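Local coordinates for 65 kDa virulence protein (Salmonella typhimurium, PDB 2GWM) that probably transfers ADP-ribose from NAD(+) to an arginine of host actin, blocking filament assembly, through the C-terminal catalytic domain described here, at residues L128-L137 and E146-N154; D75-L83 and S111-I119. All blocks are in the same frame, centred on the assembly; numbering follows the deposited sequence.

How the contacts relate
The two contacts meet on one small antiparallel sheet, where strand 110-112 of contact 2 lies beside strand 149-151 of contact 1, and their centres are about 10 Å apart. Between them they hold the predicted catalytic residues R81, S111 and E148 of the R-S-E type of ADP-ribosyltransferase. Contact 1 carries E148, whose OE2 is 2.6 Å from S111 OG of contact 2, probably a hydrogen bond; the side chain of E148 is about 7 Å from that of R81, measured between nearest atoms. A second tie is the salt bridge of E129 OE1 to R77 NH2, at 2.6 Å. A147 CB also packs on P114 CG, at 3.5 Å.

Contact 1. Residues L128-L137 and E146-N154; sequences LEKGHKGRIL and EAEMLFPPN
Strands 135-136 and 149-151 form an antiparallel pair in a three-stranded sheet, with E148, a predicted active-site residue, immediately before the second strand. R135 and L150 make the hydrogen-bonded pair: R135 N donates to L150 O and L150 N donates to R135 O, both at 2.9 Å. Beyond the non-hydrogen-bonded pair of I136 and M149, L137 N bonds E148 O almost straight along the carbonyl direction (C=O...N 177°), fixing the backbone of the glutamate. The E148 side chain, extended with CG anti to the backbone N (chi1 -178°), runs alongside L137 in the same direction, and L137 CD2 lies 3.5 Å from E148 OE1. L137 thus lines one part of the carboxylate, while OE2 probably hydrogen-bonds S111 OG of the adjoining strand.

At the other end G134 is laid on the F151 ring, its CA 3.6 Å from the ring centroid and over the face, a CH-pi contact. Glycine suits this spot because a CB would run into both the phenylalanine and M149 SD. The methionine chain, bent at chi3 (-86°), tucks its methyl CE against G134 C at 3.4 Å, while SD approaches H132 CE1 obliquely and meets the tip of L128. L128 CD2 touches F151 CZ at 3.7 Å, and CD1 lies over one face of the H132 imidazole, toward its rim. H132 ND1 accepts a hydrogen bond from G134 N, near the imidazole plane, which helps to fix the ring's rotation. R135 turns back so that NH1 holds both H132 O and G134 O. L150 points to the opposite face of the sheet from M149, and it and L137 pack on L8 and L68 of helices 3-24 and 50-69. A glutamate at the mouth of a strand, two residues after E146 and beside the serine of the neighbouring strand, fits the R-S-ExE active site of arginine-specific ADP-ribosyltransferases.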
loop_
_atom_site.group_PDB
_atom_site.type_symbol
_atom_site.label_atom_id
_atom_site.label_comp_id
_atom_site.label_asym_id
_atom_site.label_seq_id
_atom_site.Cartn_x
_atom_site.Cartn_y
_atom_site.Cartn_z
ATOM N N LEU A 128 1.200 -12.346 7.550
ATOM C CA LEU A 128 -0.174 -12.498 7.121
ATOM C C LEU A 128 -0.733 -13.776 7.621
ATOM O O LEU A 128 -0.027 -14.756 7.657
ATOM C CB LEU A 128 -0.242 -12.555 5.588
ATOM C CG LEU A 128 0.358 -11.336 4.893
ATOM C CD1 LEU A 128 0.254 -11.542 3.386
ATOM C CD2 LEU A 128 -0.274 -9.996 5.307
ATOM N N GLU A 129 -1.986 -13.766 8.049
ATOM C CA GLU A 129 -2.698 -14.994 8.392
ATOM C C GLU A 129 -3.632 -15.393 7.268
ATOM O O GLU A 129 -3.994 -14.571 6.438
ATOM C CB GLU A 129 -3.506 -14.808 9.679
ATOM C CG GLU A 129 -2.701 -14.602 10.923
ATOM C CD GLU A 129 -1.653 -15.661 11.106
ATOM O OE1 GLU A 129 -2.055 -16.865 11.070
ATOM O OE2 GLU A 129 -0.453 -15.314 11.276
ATOM N N LYS A 130 -4.015 -16.660 7.240
ATOM C CA LYS A 130 -4.795 -17.208 6.118
ATOM C C LYS A 130 -6.085 -16.463 6.005
ATOM O O LYS A 130 -6.672 -16.137 7.002
ATOM C CB LYS A 130 -5.095 -18.668 6.345
ATOM C CG LYS A 130 -3.959 -19.608 6.150
ATOM C CD LYS A 130 -4.467 -21.006 6.517
ATOM C CE LYS A 130 -3.398 -22.032 6.825
ATOM N NZ LYS A 130 -4.006 -23.324 7.232
ATOM N N GLY A 131 -6.489 -16.120 4.790
ATOM C CA GLY A 131 -7.797 -15.486 4.548
ATOM C C GLY A 131 -7.757 -13.976 4.491
ATOM O O GLY A 131 -8.798 -13.299 4.441
ATOM N N HIS A 132 -6.538 -13.433 4.534
ATOM C CA HIS A 132 -6.341 -11.992 4.479
ATOM C C HIS A 132 -6.811 -11.451 3.111
ATOM O O HIS A 132 -6.985 -12.223 2.178
ATOM C CB HIS A 132 -4.868 -11.668 4.696
ATOM C CG HIS A 132 -3.989 -12.182 3.602
ATOM N ND1 HIS A 132 -3.825 -11.503 2.419
ATOM C CD2 HIS A 132 -3.270 -13.324 3.483
ATOM C CE1 HIS A 132 -3.025 -12.191 1.627
ATOM N NE2 HIS A 132 -2.658 -13.296 2.253
ATOM N N LYS A 133 -6.975 -10.136 3.014
ATOM C CA LYS A 133 -7.575 -9.496 1.823
ATOM C C LYS A 133 -6.568 -9.087 0.753
ATOM O O LYS A 133 -6.914 -8.525 -0.273
ATOM C CB LYS A 133 -8.370 -8.274 2.262
ATOM C CG LYS A 133 -9.635 -8.639 3.022
ATOM C CD LYS A 133 -10.441 -7.396 3.302
ATOM C CE LYS A 133 -11.783 -7.734 3.966
ATOM N NZ LYS A 133 -12.710 -8.382 3.037
ATOM N N GLY A 134 -5.295 -9.373 0.979
ATOM C CA GLY A 134 -4.307 -9.037 0.002
ATOM C C GLY A 134 -4.347 -9.945 -1.205
ATOM O O GLY A 134 -4.617 -11.146 -1.086
ATOM N N ARG A 135 -4.071 -9.401 -2.379
ATOM C CA ARG A 135 -4.082 -10.194 -3.591
ATOM C C ARG A 135 -2.916 -9.843 -4.481
ATOM O O ARG A 135 -2.512 -8.672 -4.626
ATOM C CB ARG A 135 -5.376 -9.982 -4.373
ATOM C CG ARG A 135 -6.637 -10.333 -3.651
ATOM C CD ARG A 135 -6.782 -11.808 -3.554
ATOM N NE ARG A 135 -8.060 -12.174 -2.961
ATOM C CZ ARG A 135 -8.302 -12.227 -1.643
ATOM N NH1 ARG A 135 -7.371 -11.919 -0.764
ATOM N NH2 ARG A 135 -9.491 -12.595 -1.198
ATOM N N ILE A 136 -2.302 -10.867 -5.032
ATOM C CA ILE A 136 -1.238 -10.677 -5.996
ATOM C C ILE A 136 -1.840 -10.160 -7.300
ATOM O O ILE A 136 -2.803 -10.700 -7.830
ATOM C CB ILE A 136 -0.506 -12.008 -6.278
ATOM C CG1 ILE A 136 0.279 -12.455 -5.031
ATOM C CG2 ILE A 136 0.381 -11.886 -7.519
ATOM C CD1 ILE A 136 1.461 -11.716 -4.680
ATOM N N LEU A 137 -1.240 -9.106 -7.824
ATOM C CA LEU A 137 -1.809 -8.437 -8.994
ATOM C C LEU A 137 -1.519 -9.192 -10.266
ATOM O O LEU A 137 -2.375 -9.261 -11.168
ATOM C CB LEU A 137 -1.282 -7.035 -9.118
ATOM C CG LEU A 137 -2.020 -5.836 -8.556
ATOM C CD1 LEU A 137 -3.352 -6.058 -7.843
ATOM C CD2 LEU A 137 -1.292 -4.682 -8.199
ATOM N N GLU A 146 7.382 -7.169 -11.376
ATOM C CA GLU A 146 7.632 -6.825 -9.983
ATOM C C GLU A 146 6.385 -7.258 -9.255
ATOM O O GLU A 146 5.310 -6.665 -9.423
ATOM C CB GLU A 146 7.979 -5.329 -9.773
ATOM C CG GLU A 146 6.998 -4.282 -10.349
ATOM C CD GLU A 146 7.521 -3.518 -11.600
ATOM O OE1 GLU A 146 7.912 -4.157 -12.620
ATOM O OE2 GLU A 146 7.531 -2.265 -11.558
ATOM N N ALA A 147 6.497 -8.385 -8.571
ATOM C CA ALA A 147 5.402 -8.913 -7.791
ATOM C C ALA A 147 4.876 -7.882 -6.840
ATOM O O ALA A 147 5.614 -7.142 -6.208
ATOM C CB ALA A 147 5.808 -10.173 -7.039
ATOM N N GLU A 148 3.546 -7.823 -6.768
ATOM C CA GLU A 148 2.888 -6.871 -5.878
ATOM C C GLU A 148 1.697 -7.540 -5.295
ATOM O O GLU A 148 0.851 -8.042 -6.048
ATOM C CB GLU A 148 2.507 -5.628 -6.654
ATOM C CG GLU A 148 1.857 -4.567 -5.807
ATOM C CD GLU A 148 1.658 -3.254 -6.545
ATOM O OE1 GLU A 148 1.886 -3.203 -7.798
ATOM O OE2 GLU A 148 1.238 -2.302 -5.850
ATOM N N MET A 149 1.583 -7.484 -3.976
ATOM C CA MET A 149 0.371 -7.871 -3.275
ATOM C C MET A 149 -0.285 -6.585 -2.782
ATOM O O MET A 149 0.313 -5.821 -2.012
ATOM C CB MET A 149 0.695 -8.734 -2.058
ATOM C CG MET A 149 -0.518 -8.910 -1.227
ATOM S SD MET A 149 -0.513 -10.375 -0.242
ATOM C CE MET A 149 -1.147 -11.164 -1.612
ATOM N N LEU A 150 -1.483 -6.289 -3.288
ATOM C CA LEU A 150 -2.181 -5.073 -2.949
ATOM C C LEU A 150 -3.317 -5.453 -1.991
ATOM O O LEU A 150 -3.975 -6.479 -2.149
ATOM C CB LEU A 150 -2.772 -4.438 -4.230
ATOM C CG LEU A 150 -3.378 -3.064 -4.015
ATOM C CD1 LEU A 150 -2.378 -2.047 -3.755
ATOM C CD2 LEU A 150 -4.136 -2.666 -5.289
ATOM N N PHE A 151 -3.523 -4.595 -0.992
ATOM C CA PHE A 151 -4.578 -4.708 -0.025
ATOM C C PHE A 151 -5.551 -3.563 -0.201
ATOM O O PHE A 151 -5.154 -2.453 -0.473
ATOM C CB PHE A 151 -3.971 -4.622 1.394
ATOM C CG PHE A 151 -3.136 -5.824 1.795
ATOM C CD1 PHE A 151 -3.650 -6.835 2.554
ATOM C CD2 PHE A 151 -1.844 -5.945 1.340
ATOM C CE1 PHE A 151 -2.887 -7.935 2.917
ATOM C CE2 PHE A 151 -1.102 -7.020 1.668
ATOM C CZ PHE A 151 -1.617 -8.009 2.448
ATOM N N PRO A 152 -6.838 -3.843 -0.004
ATOM C CA PRO A 152 -7.802 -2.748 -0.069
ATOM C C PRO A 152 -7.720 -1.859 1.127
ATOM O O PRO A 152 -7.009 -2.157 2.099
ATOM C CB PRO A 152 -9.151 -3.478 -0.095
ATOM C CG PRO A 152 -8.909 -4.708 0.720
ATOM C CD PRO A 152 -7.471 -5.102 0.341
ATOM N N PRO A 153 -8.428 -0.732 1.087
ATOM C CA PRO A 153 -8.418 0.220 2.205
ATOM C C PRO A 153 -8.801 -0.388 3.545
ATOM O O PRO A 153 -9.609 -1.313 3.599
ATOM C CB PRO A 153 -9.452 1.269 1.775
ATOM C CG PRO A 153 -9.435 1.211 0.350
ATOM C CD PRO A 153 -9.268 -0.233 -0.013
ATOM N N ASN A 154 -8.213 0.178 4.624
ATOM C CA ASN A 154 -8.513 -0.117 6.006
ATOM C C ASN A 154 -7.895 -1.417 6.495
ATOM O O ASN A 154 -8.438 -2.045 7.392
ATOM C CB ASN A 154 -9.994 -0.076 6.330
ATOM C CG ASN A 154 -10.617 1.192 5.872
ATOM O OD1 ASN A 154 -10.070 2.266 6.115
ATOM N ND2 ASN A 154 -11.771 1.073 5.179
#

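Contact 2. Residues D75-L83 and S111-I119; sequences DHRVVYRGL and STSPDKAWI
R81 NH1 donates to the backbone O of S111 at 2.8 Å, joining two predicted catalytic residues where strand 78-83 meets the end of strand 110-112 through a single antiparallel bridge and an ST turn. The guanidinium meets that oxygen at its edge, though 25° out of plane, and the chain gets there by bending at chi2 (61°) after CG leaves anti to the backbone N. A water bound by both NH1 and S111 N adds a second link, while L83 CD2 lies over the centre of one guanidinium face. The bridge itself is the hydrogen-bonded pair of Y80 and S113: Y80 N reaches S113 O at 2.8 Å, and S113 N returns to Y80 O.

S113 suits the turn that follows, since its OG accepts from the N of both D115 and K116, an ST turn and ST motif. The turn carries the chain past Y80, whose ring edge faces P114 O and whose CB rests on A117 CB at 3.7 Å. At G82 the lack of a side chain lets CA come to 3.3 Å from W118 O. V79 crosses T112 at about a right angle, and H76 CD2 touches P114 CB at 3.4 Å.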
loop_
_atom_site.group_PDB
_atom_site.type_symbol
_atom_site.label_atom_id
_atom_site.label_comp_id
_atom_site.label_asym_id
_atom_site.label_seq_id
_atom_site.Cartn_x
_atom_site.Cartn_y
_atom_site.Cartn_z
ATOM N N ASP A 75 -0.842 -18.348 -1.249
ATOM C CA ASP A 75 -0.455 -18.906 0.044
ATOM C C ASP A 75 0.532 -18.078 0.844
ATOM O O ASP A 75 1.093 -18.582 1.826
ATOM C CB ASP A 75 0.132 -20.322 -0.169
ATOM C CG ASP A 75 -0.930 -21.361 -0.479
ATOM O OD1 ASP A 75 -2.150 -21.080 -0.356
ATOM O OD2 ASP A 75 -0.551 -22.513 -0.814
ATOM N N HIS A 76 0.809 -16.843 0.433
ATOM C CA HIS A 76 1.800 -15.985 1.119
ATOM C C HIS A 76 1.453 -15.760 2.558
ATOM O O HIS A 76 0.283 -15.586 2.910
ATOM C CB HIS A 76 1.958 -14.658 0.409
ATOM C CG HIS A 76 2.400 -14.811 -1.000
ATOM N ND1 HIS A 76 1.502 -14.977 -2.026
ATOM C CD2 HIS A 76 3.631 -14.897 -1.555
ATOM C CE1 HIS A 76 2.157 -15.128 -3.161
ATOM N NE2 HIS A 76 3.448 -15.110 -2.904
ATOM N N ARG A 77 2.493 -15.836 3.402
ATOM C CA ARG A 77 2.316 -15.623 4.841
ATOM C C ARG A 77 3.160 -14.485 5.355
ATOM O O ARG A 77 3.099 -14.185 6.547
ATOM C CB ARG A 77 2.597 -16.886 5.634
ATOM C CG ARG A 77 1.573 -17.993 5.393
ATOM C CD ARG A 77 0.106 -17.709 5.865
ATOM N NE ARG A 77 0.030 -17.457 7.309
ATOM C CZ ARG A 77 -0.189 -18.370 8.244
ATOM N NH1 ARG A 77 -0.356 -19.637 7.924
ATOM N NH2 ARG A 77 -0.235 -18.004 9.519
ATOM N N VAL A 78 3.864 -13.792 4.455
ATOM C CA VAL A 78 4.601 -12.591 4.782
ATOM C C VAL A 78 4.817 -11.788 3.503
ATOM O O VAL A 78 4.972 -12.327 2.418
ATOM C CB VAL A 78 5.947 -12.968 5.473
ATOM C CG1 VAL A 78 6.858 -13.750 4.507
ATOM C CG2 VAL A 78 6.628 -11.762 6.079
ATOM N N VAL A 79 4.814 -10.480 3.644
ATOM C CA VAL A 79 5.133 -9.579 2.542
ATOM C C VAL A 79 5.952 -8.420 3.101
ATOM O O VAL A 79 6.065 -8.247 4.334
ATOM C CB VAL A 79 3.831 -9.016 1.841
ATOM C CG1 VAL A 79 3.137 -10.086 1.070
ATOM C CG2 VAL A 79 2.936 -8.367 2.828
ATOM N N TYR A 80 6.487 -7.595 2.217
ATOM C CA TYR A 80 7.457 -6.600 2.602
ATOM C C TYR A 80 7.149 -5.272 2.000
ATOM O O TYR A 80 6.542 -5.168 0.901
ATOM C CB TYR A 80 8.879 -6.975 2.101
ATOM C CG TYR A 80 9.250 -8.388 2.416
ATOM C CD1 TYR A 80 9.637 -8.732 3.694
ATOM C CD2 TYR A 80 9.093 -9.397 1.497
ATOM C CE1 TYR A 80 9.945 -10.035 4.027
ATOM C CE2 TYR A 80 9.390 -10.733 1.814
ATOM C CZ TYR A 80 9.835 -11.035 3.108
ATOM O OH TYR A 80 10.168 -12.305 3.540
ATOM N N ARG A 81 7.558 -4.231 2.705
ATOM C CA ARG A 81 7.429 -2.878 2.235
ATOM C C ARG A 81 8.512 -1.992 2.814
ATOM O O ARG A 81 8.702 -2.020 4.001
ATOM C CB ARG A 81 6.049 -2.289 2.523
ATOM C CG ARG A 81 5.879 -0.910 2.031
ATOM C CD ARG A 81 6.041 -0.758 0.536
ATOM N NE ARG A 81 5.894 0.637 0.149
ATOM C CZ ARG A 81 4.737 1.291 0.059
ATOM N NH1 ARG A 81 3.595 0.688 0.314
ATOM N NH2 ARG A 81 4.734 2.579 -0.302
ATOM N N GLY A 82 9.181 -1.240 1.968
ATOM C CA GLY A 82 10.070 -0.156 2.381
ATOM C C GLY A 82 9.283 1.142 2.470
ATOM O O GLY A 82 8.487 1.460 1.533
ATOM N N LEU A 83 9.433 1.879 3.576
ATOM C CA LEU A 83 8.809 3.203 3.833
ATOM C C LEU A 83 9.849 4.238 4.254
ATOM O O LEU A 83 10.852 3.940 4.896
ATOM C CB LEU A 83 7.749 3.159 4.969
ATOM C CG LEU A 83 6.430 2.424 4.904
ATOM C CD1 LEU A 83 5.631 2.724 6.153
ATOM C CD2 LEU A 83 5.651 2.836 3.692
ATOM N N SER A 111 0.159 -1.235 -0.719
ATOM C CA SER A 111 0.970 -1.991 -1.641
ATOM C C SER A 111 2.167 -2.635 -0.928
ATOM O O SER A 111 2.834 -1.977 -0.136
ATOM C CB SER A 111 1.501 -1.061 -2.716
ATOM O OG SER A 111 2.324 -1.742 -3.609
ATOM N N THR A 112 2.403 -3.887 -1.246
ATOM C CA THR A 112 3.475 -4.688 -0.626
ATOM C C THR A 112 4.058 -5.616 -1.702
ATOM O O THR A 112 3.500 -5.739 -2.773
ATOM C CB THR A 112 2.950 -5.571 0.526
ATOM O OG1 THR A 112 2.150 -6.652 0.024
ATOM C CG2 THR A 112 2.202 -4.777 1.546
ATOM N N SER A 113 5.212 -6.245 -1.409
ATOM C CA SER A 113 5.779 -7.246 -2.297
ATOM C C SER A 113 5.944 -8.575 -1.588
ATOM O O SER A 113 6.388 -8.571 -0.433
ATOM C CB SER A 113 7.117 -6.770 -2.808
ATOM O OG SER A 113 7.794 -7.879 -3.385
ATOM N N PRO A 114 5.643 -9.708 -2.248
ATOM C CA PRO A 114 5.891 -11.024 -1.665
ATOM C C PRO A 114 7.331 -11.384 -1.716
ATOM O O PRO A 114 7.706 -12.338 -1.036
ATOM C CB PRO A 114 5.098 -11.984 -2.567
ATOM C CG PRO A 114 5.058 -11.321 -3.855
ATOM C CD PRO A 114 5.081 -9.813 -3.606
ATOM N N ASP A 115 8.131 -10.627 -2.490
ATOM C CA ASP A 115 9.472 -11.087 -2.929
ATOM C C ASP A 115 10.548 -10.291 -2.312
ATOM O O ASP A 115 11.583 -10.855 -1.981
ATOM C CB ASP A 115 9.647 -10.925 -4.449
ATOM C CG ASP A 115 8.860 -11.931 -5.251
ATOM O OD1 ASP A 115 8.228 -12.858 -4.671
ATOM O OD2 ASP A 115 8.911 -11.793 -6.488
ATOM N N LYS A 116 10.380 -8.987 -2.196
ATOM C CA LYS A 116 11.455 -8.151 -1.705
ATOM C C LYS A 116 10.995 -6.789 -1.206
ATOM O O LYS A 116 9.935 -6.313 -1.561
ATOM C CB LYS A 116 12.455 -7.973 -2.829
ATOM C CG LYS A 116 12.003 -6.962 -3.846
ATOM C CD LYS A 116 13.042 -6.827 -4.936
ATOM C CE LYS A 116 12.587 -7.398 -6.279
ATOM N NZ LYS A 116 13.672 -7.199 -7.334
ATOM N N ALA A 117 11.797 -6.158 -0.362
ATOM C CA ALA A 117 11.519 -4.745 -0.020
ATOM C C ALA A 117 12.516 -3.840 -0.709
ATOM O O ALA A 117 13.706 -4.150 -0.796
ATOM C CB ALA A 117 11.651 -4.556 1.426
ATOM N N TRP A 118 12.022 -2.697 -1.147
ATOM C CA TRP A 118 12.875 -1.628 -1.625
ATOM C C TRP A 118 13.413 -0.895 -0.436
ATOM O O TRP A 118 12.706 -0.418 0.443
ATOM C CB TRP A 118 12.109 -0.694 -2.563
ATOM C CG TRP A 118 11.913 -1.429 -3.895
ATOM C CD1 TRP A 118 11.056 -2.479 -4.143
ATOM C CD2 TRP A 118 12.652 -1.226 -5.080
ATOM N NE1 TRP A 118 11.196 -2.896 -5.443
ATOM C CE2 TRP A 118 12.171 -2.145 -6.038
ATOM C CE3 TRP A 118 13.649 -0.332 -5.451
ATOM C CZ2 TRP A 118 12.664 -2.197 -7.325
ATOM C CZ3 TRP A 118 14.147 -0.385 -6.734
ATOM C CH2 TRP A 118 13.647 -1.312 -7.663
ATOM N N ILE A 119 14.725 -0.824 -0.407
ATOM C CA ILE A 119 15.423 -0.215 0.741
ATOM C C ILE A 119 14.976 1.222 0.969
ATOM O O ILE A 119 14.782 1.993 0.007
ATOM C CB ILE A 119 16.901 -0.303 0.501
ATOM C CG1 ILE A 119 17.393 -1.765 0.514
ATOM C CG2 ILE A 119 17.683 0.580 1.531
ATOM C CD1 ILE A 119 18.773 -1.973 0.015
HETATM O O HOH W 1 6.216 -13.979 0.779
HETATM O O HOH W 2 1.088 1.411 0.661
HETATM O O HOH W 3 9.157 -1.844 -1.042
HETATM O O HOH W 4 11.047 1.928 -0.528
#